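Local coordinates for Mypaa.01249.c (Mycobacterium paratuberculosis, PDB 3RD5), which is uncharacterised but probably works as an oxidoreductase of the short-chain dehydrogenase/reductase family, built on a Rossmann-type fold, at residues 141-149 / 264-273; 109-120 / 164-175. All blocks are in the same frame, centred on the assembly; numbering follows the deposited sequence. Where two conformers were deposited one is given.

Contact 1 of 2, residues 141-149 / 264-273; sequences AHWPGRINL and RSRRAKDAGM. With EDO (1,2-ethanediol), chain C.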
loop_
_atom_site.group_PDB
_atom_site.type_symbol
_atom_site.label_atom_id
_atom_site.label_comp_id
_atom_site.label_asym_id
_atom_site.label_seq_id
_atom_site.Cartn_x
_atom_site.Cartn_y
_atom_site.Cartn_z
ATOM N N ALA A 141 11.761 1.692 -7.328
ATOM C CA ALA A 141 12.317 0.364 -7.519
ATOM C C ALA A 141 11.463 -0.532 -8.377
ATOM O O ALA A 141 11.944 -1.577 -8.835
ATOM C CB ALA A 141 12.603 -0.319 -6.159
ATOM N N HIS A 142 10.223 -0.148 -8.679
ATOM C CA HIS A 142 9.418 -0.959 -9.603
ATOM C C HIS A 142 10.005 -1.037 -11.006
ATOM O O HIS A 142 9.733 -2.015 -11.709
ATOM C CB HIS A 142 7.953 -0.482 -9.683
ATOM C CG HIS A 142 7.685 0.608 -10.693
ATOM N ND1 HIS A 142 7.725 1.959 -10.388
ATOM C CD2 HIS A 142 7.331 0.531 -12.004
ATOM C CE1 HIS A 142 7.386 2.653 -11.464
ATOM N NE2 HIS A 142 7.160 1.814 -12.466
ATOM N N TRP A 143 10.765 -0.025 -11.400
ATOM C CA TRP A 143 11.198 0.097 -12.812
ATOM C C TRP A 143 11.961 -1.124 -13.330
ATOM O O TRP A 143 11.624 -1.638 -14.395
ATOM C CB TRP A 143 11.946 1.419 -13.013
ATOM C CG TRP A 143 11.069 2.622 -13.175
ATOM C CD1 TRP A 143 10.601 3.457 -12.208
ATOM C CD2 TRP A 143 10.561 3.149 -14.434
ATOM N NE1 TRP A 143 9.801 4.455 -12.770
ATOM C CE2 TRP A 143 9.787 4.281 -14.125
ATOM C CE3 TRP A 143 10.746 2.789 -15.773
ATOM C CZ2 TRP A 143 9.145 5.047 -15.124
ATOM C CZ3 TRP A 143 10.095 3.570 -16.763
ATOM C CH2 TRP A 143 9.326 4.660 -16.411
ATOM N N PRO A 144 12.961 -1.636 -12.589
ATOM C CA PRO A 144 13.638 -2.867 -13.063
ATOM C C PRO A 144 12.931 -4.157 -12.724
ATOM O O PRO A 144 13.443 -5.256 -13.048
ATOM C CB PRO A 144 14.987 -2.832 -12.355
ATOM C CG PRO A 144 14.716 -2.016 -11.084
ATOM C CD PRO A 144 13.734 -0.956 -11.529
ATOM N N GLY A 145 11.800 -4.060 -12.030
ATOM C CA GLY A 145 11.099 -5.258 -11.584
ATOM C C GLY A 145 10.486 -6.036 -12.742
ATOM O O GLY A 145 10.170 -5.493 -13.778
ATOM N N ARG A 146 10.270 -7.332 -12.520
ATOM C CA ARG A 146 9.563 -8.193 -13.475
ATOM C C ARG A 146 8.766 -9.192 -12.662
ATOM O O ARG A 146 9.240 -9.712 -11.654
ATOM C CB ARG A 146 10.535 -8.997 -14.368
ATOM C CG ARG A 146 11.576 -8.244 -15.104
ATOM C CD ARG A 146 12.574 -9.244 -15.732
ATOM N NE ARG A 146 13.509 -8.558 -16.618
ATOM C CZ ARG A 146 13.259 -8.206 -17.882
ATOM N NH1 ARG A 146 12.094 -8.484 -18.471
ATOM N NH2 ARG A 146 14.205 -7.572 -18.571
ATOM N N ILE A 147 7.553 -9.464 -13.094
ATOM C CA ILE A 147 6.723 -10.523 -12.492
ATOM C C ILE A 147 7.093 -11.866 -13.074
ATOM O O ILE A 147 7.096 -12.037 -14.291
ATOM C CB ILE A 147 5.238 -10.295 -12.742
ATOM C CG1 ILE A 147 4.780 -8.935 -12.241
ATOM C CG2 ILE A 147 4.407 -11.432 -12.104
ATOM C CD1 ILE A 147 5.073 -8.646 -10.743
ATOM N N ASN A 148 7.466 -12.803 -12.210
ATOM C CA ASN A 148 7.739 -14.196 -12.594
ATOM C C ASN A 148 6.555 -15.050 -12.164
ATOM O O ASN A 148 6.405 -15.405 -11.002
ATOM C CB ASN A 148 9.045 -14.645 -11.939
ATOM C CG ASN A 148 9.543 -15.927 -12.496
ATOM O OD1 ASN A 148 8.753 -16.877 -12.695
ATOM N ND2 ASN A 148 10.863 -15.977 -12.782
ATOM N N LEU A 149 5.615 -15.317 -13.100
ATOM C CA LEU A 149 4.388 -16.031 -12.749
ATOM C C LEU A 149 4.642 -17.488 -12.369
ATOM O O LEU A 149 3.898 -18.029 -11.567
ATOM C CB LEU A 149 3.395 -16.012 -13.933
ATOM C CG LEU A 149 2.820 -14.643 -14.303
ATOM C CD1 LEU A 149 2.063 -14.781 -15.658
ATOM C CD2 LEU A 149 1.898 -14.101 -13.180
ATOM N N ARG A 264 4.982 5.542 -15.066
ATOM C CA ARG A 264 5.393 4.233 -14.562
ATOM C C ARG A 264 5.996 3.410 -15.727
ATOM O O ARG A 264 5.915 3.799 -16.898
ATOM C CB ARG A 264 4.215 3.485 -13.920
ATOM C CG ARG A 264 3.148 3.046 -14.907
ATOM C CD ARG A 264 1.891 2.577 -14.181
ATOM N NE ARG A 264 1.108 3.742 -13.797
ATOM C CZ ARG A 264 -0.107 3.691 -13.227
ATOM N NH1 ARG A 264 -0.651 2.543 -12.890
ATOM N NH2 ARG A 264 -0.750 4.839 -13.056
ATOM N N SER A 265 6.599 2.275 -15.395
ATOM C CA SER A 265 7.307 1.474 -16.371
ATOM C C SER A 265 6.375 0.827 -17.404
ATOM O O SER A 265 5.164 0.674 -17.189
ATOM C CB SER A 265 8.106 0.370 -15.676
ATOM O OG SER A 265 7.233 -0.664 -15.215
ATOM N N ARG A 266 6.963 0.425 -18.527
ATOM C CA ARG A 266 6.231 -0.271 -19.559
ATOM C C ARG A 266 5.635 -1.568 -19.002
ATOM O O ARG A 266 4.485 -1.891 -19.264
ATOM C CB ARG A 266 7.139 -0.561 -20.749
ATOM C CG ARG A 266 7.594 0.681 -21.485
ATOM C CD ARG A 266 8.740 0.289 -22.452
ATOM N NE ARG A 266 9.216 1.428 -23.237
ATOM C CZ ARG A 266 10.454 1.574 -23.718
ATOM N NH1 ARG A 266 11.403 0.656 -23.488
ATOM N NH2 ARG A 266 10.755 2.660 -24.431
ATOM N N ARG A 267 6.411 -2.301 -18.196
ATOM C CA ARG A 267 5.871 -3.525 -17.593
ATOM C C ARG A 267 4.714 -3.266 -16.638
ATOM O O ARG A 267 3.801 -4.071 -16.516
ATOM C CB ARG A 267 6.981 -4.344 -16.935
ATOM C CG ARG A 267 7.857 -4.983 -17.972
ATOM C CD ARG A 267 8.809 -6.037 -17.432
ATOM N NE ARG A 267 9.868 -5.477 -16.619
ATOM C CZ ARG A 267 11.050 -5.030 -17.057
ATOM N NH1 ARG A 267 11.960 -4.612 -16.176
ATOM N NH2 ARG A 267 11.369 -5.013 -18.351
ATOM N N ALA A 268 4.725 -2.129 -15.949
ATOM C CA ALA A 268 3.579 -1.769 -15.107
ATOM C C ALA A 268 2.322 -1.441 -15.895
ATOM O O ALA A 268 1.232 -1.451 -15.316
ATOM C CB ALA A 268 3.954 -0.567 -14.173
ATOM N N LYS A 269 2.456 -1.158 -17.187
ATOM C CA LYS A 269 1.318 -0.856 -18.065
ATOM C C LYS A 269 0.806 -2.057 -18.834
ATOM O O LYS A 269 -0.059 -1.903 -19.694
ATOM C CB LYS A 269 1.668 0.323 -18.997
ATOM C CG LYS A 269 1.915 1.604 -18.190
ATOM C CD LYS A 269 2.155 2.829 -19.048
ATOM C CE LYS A 269 3.597 3.170 -19.211
ATOM N NZ LYS A 269 3.741 4.504 -19.905
ATOM N N ASP A 270 1.307 -3.257 -18.536
ATOM C CA ASP A 270 0.913 -4.479 -19.233
ATOM C C ASP A 270 -0.381 -5.024 -18.605
ATOM O O ASP A 270 -0.379 -5.573 -17.505
ATOM C CB ASP A 270 2.053 -5.495 -19.156
ATOM C CG ASP A 270 1.795 -6.760 -19.978
ATOM O OD1 ASP A 270 0.654 -7.168 -20.154
ATOM O OD2 ASP A 270 2.794 -7.408 -20.381
ATOM N N ALA A 271 -1.501 -4.816 -19.292
ATOM C CA ALA A 271 -2.792 -5.198 -18.764
ATOM C C ALA A 271 -2.956 -6.708 -18.671
ATOM O O ALA A 271 -3.599 -7.194 -17.749
ATOM C CB ALA A 271 -3.931 -4.594 -19.637
ATOM N N GLY A 272 -2.387 -7.447 -19.612
ATOM C CA GLY A 272 -2.405 -8.900 -19.520
ATOM C C GLY A 272 -1.688 -9.436 -18.298
ATOM O O GLY A 272 -2.177 -10.336 -17.633
ATOM N N MET A 273 -0.522 -8.879 -18.010
ATOM C CA MET A 273 0.195 -9.290 -16.812
ATOM C C MET A 273 -0.551 -8.885 -15.552
ATOM O O MET A 273 -0.586 -9.648 -14.597
ATOM C CB MET A 273 1.624 -8.742 -16.782
ATOM C CG MET A 273 2.426 -9.186 -15.580
ATOM S SD MET A 273 2.664 -10.977 -15.467
ATOM C CE MET A 273 3.945 -11.139 -16.608
HETATM C C1 EDO C . 0.609 -9.003 -22.958
HETATM O O1 EDO C . 0.044 -9.197 -21.668
HETATM C C2 EDO C . 1.948 -9.723 -22.981
HETATM O O2 EDO C . 2.493 -9.743 -21.653
HETATM O O HOH W 1 8.987 -2.622 -14.527
#

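Contact 2 of 2, residues 109-120 / 164-175; sequences ESQIGTNHLGHF and AYSQSKLANLLF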
loop_
_atom_site.group_PDB
_atom_site.type_symbol
_atom_site.label_atom_id
_atom_site.label_comp_id
_atom_site.label_asym_id
_atom_site.label_seq_id
_atom_site.Cartn_x
_atom_site.Cartn_y
_atom_site.Cartn_z
ATOM N N GLU A 109 7.737 -15.848 -0.378
ATOM C CA GLU A 109 8.954 -15.038 -0.219
ATOM C C GLU A 109 8.538 -13.758 0.519
ATOM O O GLU A 109 7.459 -13.197 0.266
ATOM C CB GLU A 109 9.616 -14.775 -1.573
ATOM C CG GLU A 109 10.879 -13.939 -1.541
ATOM C CD GLU A 109 10.622 -12.421 -1.480
ATOM O OE1 GLU A 109 9.684 -11.973 -2.179
ATOM O OE2 GLU A 109 11.336 -11.697 -0.735
ATOM N N SER A 110 9.358 -13.304 1.456
ATOM C CA SER A 110 8.837 -12.303 2.402
ATOM C C SER A 110 8.471 -10.949 1.800
ATOM O O SER A 110 7.523 -10.317 2.262
ATOM C CB SER A 110 9.742 -12.151 3.636
ATOM O OG SER A 110 10.952 -11.467 3.333
ATOM N N GLN A 111 9.191 -10.505 0.783
ATOM C CA GLN A 111 8.890 -9.193 0.201
ATOM C C GLN A 111 7.599 -9.267 -0.608
ATOM O O GLN A 111 6.712 -8.430 -0.434
ATOM C CB GLN A 111 10.070 -8.628 -0.585
ATOM C CG GLN A 111 11.307 -8.467 0.277
ATOM C CD GLN A 111 12.403 -7.697 -0.400
ATOM O OE1 GLN A 111 12.278 -6.479 -0.639
ATOM N NE2 GLN A 111 13.508 -8.382 -0.713
ATOM N N ILE A 112 7.485 -10.200 -1.543
ATOM C CA ILE A 112 6.212 -10.319 -2.283
ATOM C C ILE A 112 5.083 -10.651 -1.313
ATOM O O ILE A 112 3.947 -10.162 -1.479
ATOM C CB ILE A 112 6.319 -11.306 -3.463
ATOM C CG1 ILE A 112 5.150 -11.187 -4.419
ATOM C CG2 ILE A 112 6.425 -12.765 -2.994
ATOM C CD1 ILE A 112 5.150 -9.908 -5.275
ATOM N N GLY A 113 5.369 -11.460 -0.301
ATOM C CA GLY A 113 4.341 -11.884 0.651
ATOM C C GLY A 113 3.810 -10.741 1.498
ATOM O O GLY A 113 2.592 -10.649 1.744
ATOM N N THR A 114 4.688 -9.909 1.993
ATOM C CA THR A 114 4.320 -8.781 2.854
ATOM C C THR A 114 3.741 -7.640 2.021
ATOM O O THR A 114 2.654 -7.122 2.284
ATOM C CB THR A 114 5.544 -8.231 3.614
ATOM O OG1 THR A 114 6.135 -9.280 4.403
ATOM C CG2 THR A 114 5.160 -7.044 4.530
ATOM N N ASN A 115 4.480 -7.216 0.995
ATOM C CA ASN A 115 4.218 -5.951 0.326
ATOM C C ASN A 115 3.050 -6.065 -0.631
ATOM O O ASN A 115 2.291 -5.115 -0.798
ATOM C CB ASN A 115 5.459 -5.536 -0.451
ATOM C CG ASN A 115 6.678 -5.255 0.419
ATOM O OD1 ASN A 115 6.583 -5.198 1.655
ATOM N ND2 ASN A 115 7.844 -5.074 -0.221
ATOM N N HIS A 116 2.920 -7.227 -1.275
ATOM C CA HIS A 116 1.831 -7.460 -2.211
ATOM C C HIS A 116 0.760 -8.429 -1.694
ATOM O O HIS A 116 -0.420 -8.068 -1.593
ATOM C CB HIS A 116 2.373 -7.933 -3.586
ATOM C CG HIS A 116 1.309 -8.371 -4.523
ATOM N ND1 HIS A 116 0.359 -7.516 -5.032
ATOM C CD2 HIS A 116 1.029 -9.594 -5.033
ATOM C CE1 HIS A 116 -0.482 -8.200 -5.797
ATOM N NE2 HIS A 116 -0.093 -9.474 -5.820
ATOM N N LEU A 117 1.124 -9.679 -1.412
ATOM C CA LEU A 117 0.077 -10.681 -1.160
ATOM C C LEU A 117 -0.761 -10.420 0.065
ATOM O O LEU A 117 -1.986 -10.587 0.047
ATOM C CB LEU A 117 0.639 -12.124 -1.147
ATOM C CG LEU A 117 1.259 -12.577 -2.484
ATOM C CD1 LEU A 117 2.155 -13.845 -2.319
ATOM C CD2 LEU A 117 0.201 -12.822 -3.587
ATOM N N GLY A 118 -0.123 -9.956 1.136
ATOM C CA GLY A 118 -0.905 -9.669 2.348
ATOM C C GLY A 118 -1.866 -8.484 2.121
ATOM O O GLY A 118 -2.988 -8.504 2.594
ATOM N N HIS A 119 -1.404 -7.482 1.400
ATOM C CA HIS A 119 -2.232 -6.333 0.992
ATOM C C HIS A 119 -3.353 -6.713 0.027
ATOM O O HIS A 119 -4.467 -6.198 0.103
ATOM C CB HIS A 119 -1.373 -5.211 0.421
ATOM C CG HIS A 119 -0.663 -4.400 1.469
ATOM N ND1 HIS A 119 0.653 -4.004 1.325
ATOM C CD2 HIS A 119 -1.116 -3.821 2.609
ATOM C CE1 HIS A 119 0.978 -3.238 2.369
ATOM N NE2 HIS A 119 -0.069 -3.146 3.192
ATOM N N PHE A 120 -3.057 -7.640 -0.887
ATOM C CA PHE A 120 -4.054 -8.166 -1.811
ATOM C C PHE A 120 -5.207 -8.807 -1.039
ATOM O O PHE A 120 -6.385 -8.517 -1.296
ATOM C CB PHE A 120 -3.372 -9.189 -2.724
ATOM C CG PHE A 120 -4.285 -9.817 -3.748
ATOM C CD1 PHE A 120 -4.451 -9.223 -4.978
ATOM C CD2 PHE A 120 -4.999 -10.972 -3.471
ATOM C CE1 PHE A 120 -5.304 -9.767 -5.936
ATOM C CE2 PHE A 120 -5.856 -11.524 -4.428
ATOM C CZ PHE A 120 -6.023 -10.918 -5.643
ATOM N N ALA A 164 13.903 -8.722 -5.707
ATOM C CA ALA A 164 12.713 -9.199 -4.984
ATOM C C ALA A 164 11.870 -8.018 -4.484
ATOM O O ALA A 164 10.627 -8.044 -4.575
ATOM C CB ALA A 164 13.104 -10.168 -3.836
ATOM N N TYR A 165 12.524 -6.967 -3.980
ATOM C CA TYR A 165 11.830 -5.697 -3.701
ATOM C C TYR A 165 11.118 -5.190 -4.961
ATOM O O TYR A 165 9.923 -4.881 -4.947
ATOM C CB TYR A 165 12.780 -4.641 -3.149
ATOM C CG TYR A 165 12.061 -3.408 -2.615
ATOM C CD1 TYR A 165 11.084 -3.510 -1.617
ATOM C CD2 TYR A 165 12.307 -2.163 -3.147
ATOM C CE1 TYR A 165 10.420 -2.395 -1.147
ATOM C CE2 TYR A 165 11.656 -1.057 -2.688
ATOM C CZ TYR A 165 10.723 -1.172 -1.680
ATOM O OH TYR A 165 10.040 -0.021 -1.258
ATOM N N SER A 166 11.854 -5.096 -6.045
ATOM C CA SER A 166 11.325 -4.564 -7.290
ATOM C C SER A 166 10.144 -5.359 -7.805
ATOM O O SER A 166 9.143 -4.786 -8.296
ATOM C CB SER A 166 12.413 -4.508 -8.356
ATOM O OG SER A 166 13.463 -3.604 -8.012
ATOM N N GLN A 167 10.183 -6.703 -7.695
ATOM C CA GLN A 167 9.042 -7.496 -8.123
ATOM C C GLN A 167 7.804 -7.090 -7.327
ATOM O O GLN A 167 6.706 -6.963 -7.880
ATOM C CB GLN A 167 9.289 -9.027 -7.986
ATOM C CG GLN A 167 8.146 -9.848 -8.561
ATOM C CD GLN A 167 8.257 -11.363 -8.354
ATOM O OE1 GLN A 167 8.123 -12.124 -9.331
ATOM N NE2 GLN A 167 8.333 -11.806 -7.100
ATOM N N SER A 168 7.979 -6.928 -6.016
ATOM C CA SER A 168 6.855 -6.580 -5.149
ATOM C C SER A 168 6.277 -5.195 -5.429
ATOM O O SER A 168 5.068 -4.991 -5.350
ATOM C CB SER A 168 7.226 -6.749 -3.659
ATOM O OG SER A 168 7.989 -5.682 -3.138
ATOM N N LYS A 169 7.163 -4.267 -5.753
ATOM C CA LYS A 169 6.768 -2.862 -6.045
ATOM C C LYS A 169 6.087 -2.719 -7.395
ATOM O O LYS A 169 5.149 -1.938 -7.583
ATOM C CB LYS A 169 7.932 -1.917 -5.820
ATOM C CG LYS A 169 8.425 -1.885 -4.379
ATOM C CD LYS A 169 7.436 -1.202 -3.454
ATOM C CE LYS A 169 6.941 -2.056 -2.318
ATOM N NZ LYS A 169 5.886 -1.308 -1.552
ATOM N N LEU A 170 6.523 -3.508 -8.371
ATOM C CA LEU A 170 5.825 -3.651 -9.631
ATOM C C LEU A 170 4.447 -4.292 -9.413
ATOM O O LEU A 170 3.440 -3.815 -9.948
ATOM C CB LEU A 170 6.693 -4.462 -10.605
ATOM C CG LEU A 170 6.005 -4.796 -11.931
ATOM C CD1 LEU A 170 5.540 -3.559 -12.748
ATOM C CD2 LEU A 170 6.892 -5.678 -12.792
ATOM N N ALA A 171 4.391 -5.335 -8.590
ATOM C CA ALA A 171 3.120 -5.958 -8.237
ATOM C C ALA A 171 2.123 -4.966 -7.643
ATOM O O ALA A 171 0.943 -4.971 -7.983
ATOM C CB ALA A 171 3.325 -7.158 -7.309
ATOM N N ASN A 172 2.615 -4.029 -6.816
ATOM C CA ASN A 172 1.744 -3.016 -6.215
ATOM C C ASN A 172 1.047 -2.171 -7.281
ATOM O O ASN A 172 -0.123 -1.787 -7.134
ATOM C CB ASN A 172 2.534 -2.041 -5.330
ATOM C CG ASN A 172 3.091 -2.619 -4.033
ATOM O OD1 ASN A 172 4.165 -2.159 -3.588
ATOM N ND2 ASN A 172 2.369 -3.523 -3.356
ATOM N N LEU A 173 1.754 -1.858 -8.365
ATOM C CA LEU A 173 1.185 -1.077 -9.466
ATOM C C LEU A 173 0.218 -1.888 -10.341
ATOM O O LEU A 173 -0.858 -1.407 -10.710
ATOM C CB LEU A 173 2.303 -0.424 -10.315
ATOM C CG LEU A 173 3.004 0.700 -9.577
ATOM C CD1 LEU A 173 4.223 1.185 -10.362
ATOM C CD2 LEU A 173 2.074 1.934 -9.434
ATOM N N LEU A 174 0.622 -3.109 -10.686
ATOM C CA LEU A 174 -0.248 -3.995 -11.462
ATOM C C LEU A 174 -1.523 -4.306 -10.683
ATOM O O LEU A 174 -2.610 -4.447 -11.269
ATOM C CB LEU A 174 0.517 -5.257 -11.811
ATOM C CG LEU A 174 1.663 -5.105 -12.810
ATOM C CD1 LEU A 174 2.496 -6.396 -12.839
ATOM C CD2 LEU A 174 1.163 -4.756 -14.225
ATOM N N PHE A 175 -1.394 -4.442 -9.368
ATOM C CA PHE A 175 -2.547 -4.601 -8.440
ATOM C C PHE A 175 -3.507 -3.434 -8.586
ATOM O O PHE A 175 -4.732 -3.586 -8.734
ATOM C CB PHE A 175 -2.035 -4.703 -7.008
ATOM C CG PHE A 175 -3.110 -4.646 -5.980
ATOM C CD1 PHE A 175 -3.998 -5.662 -5.788
ATOM C CD2 PHE A 175 -3.162 -3.550 -5.150
ATOM C CE1 PHE A 175 -4.974 -5.581 -4.797
ATOM C CE2 PHE A 175 -4.090 -3.485 -4.135
ATOM C CZ PHE A 175 -5.017 -4.501 -3.988
HETATM O O HOH W 2 9.569 -10.604 -4.658
HETATM O O HOH W 3 -0.087 -4.897 -4.054
#

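Contact 1 of 2, residues 141-149 / 264-273
Two nitrogens of Arg267 grip a single backbone oxygen side-on, NE standing 2.9 Å and NH1 3.1 Å from Gly145 O. The oxygen lies close to the guanidinium plane, but the two donors meet it differently: NE is tilted slightly from the carbonyl plane, while NH1 comes from well above it. This two-pronged grip on one oxygen anchors the approach to helix 271-285 on the loop after strand 133-137 of the Rossmann-type sheet, where residues 142-145 make a type I beta turn. The bend of Arg267 at chi3 (-70°) brings its NE edge round to the turn. At the start of the 264-273 segment, Ser265 N donates to His142 NE2 across 3.0 Å, almost exactly in the ring plane. Because His142 ND1 bonds to Ser139 O, both ring nitrogens are engaged, which fixes the ring's rotation and is consistent with a proton on ND1. Ser265 OG accepts from Ala268 N in an ST motif and also meets water 1, which donates to Trp143 O. Ser265 CB sits over the face of the Trp143 six-membered ring, 4.0 Å from its centroid, in a CH-pi contact. Farther along, Asp270 is the N-cap of helix 271-285, its OD1 accepting from Met273 N; the Met273 side chain carries the apolar packing, SD lying 3.8 Å from Ile147 CB and 3.8 Å from Leu149 CG.

Contact 2 of 2, residues 109-120 / 164-175
Asn115 and Ser168 meet at the middle of two nearly parallel helices, 110-120 and 164-175, whose axes come within 8.3 Å at a crossing angle of -21°. Starting at its root, Asn115 CB rests 3.9 Å from Ser168 CB. With CG anti to the carbonyl carbon (chi1 -64°), the amide extends past the serine, and ND2 donates to Ser168 OG at 3.0 Å, nearly straight and close to the amide plane. ND2 also bonds to Ile96 O, and it stands 3.8 Å from Lys169 CE and approaches the Tyr165 ring obliquely. Tyr165 and Lys169 fit the Tyr-X-X-X-Lys signature of short-chain dehydrogenases, so this amide probably borders the active site, as in other members of the family. A wider pi-type turn at 112-117 distorts the first helix here, and Asn115 O takes two side-chain donors from opposite faces of its plane: Asn172 ND2 at 3.0 Å and ND1 of His119, whose NE2 bonds to Thr22 OG1, at 2.9 Å. Asn172 OD1 in turn accepts from Lys169 NZ at 2.8 Å. Apolar contacts flank this network, with Ala171 CB over one face of the His116 ring and the Phe120 and Phe175 rings meeting rim to rim. In this buried interface the Asn172 amide thus joins Lys169 NZ to the carbonyl of Asn115, a chain of bonds that would limit how freely either can shift.

From the N terminus the segments come in the order 109-120, 141-149, 164-175 and 264-273, so the two contacts cross. Contact 2 closes the shorter loop, which contains strand 133-137, and pairs helix 110-126 with helix 161-185. Contact 1 starts within that loop and closes a longer one of 114 residues, bringing the entry to helix 271-285 back to the loop behind strand 133-137. The centres lie about 12 Å apart, yet the two contacts touch: Ala141 O accepts from Ser166 OG, and Asn148 N probably bonds to Gln167 OE1. Helix 271-285 also reaches contact 2, through Ser281 OG at His116 NE2, so three helices are tied together.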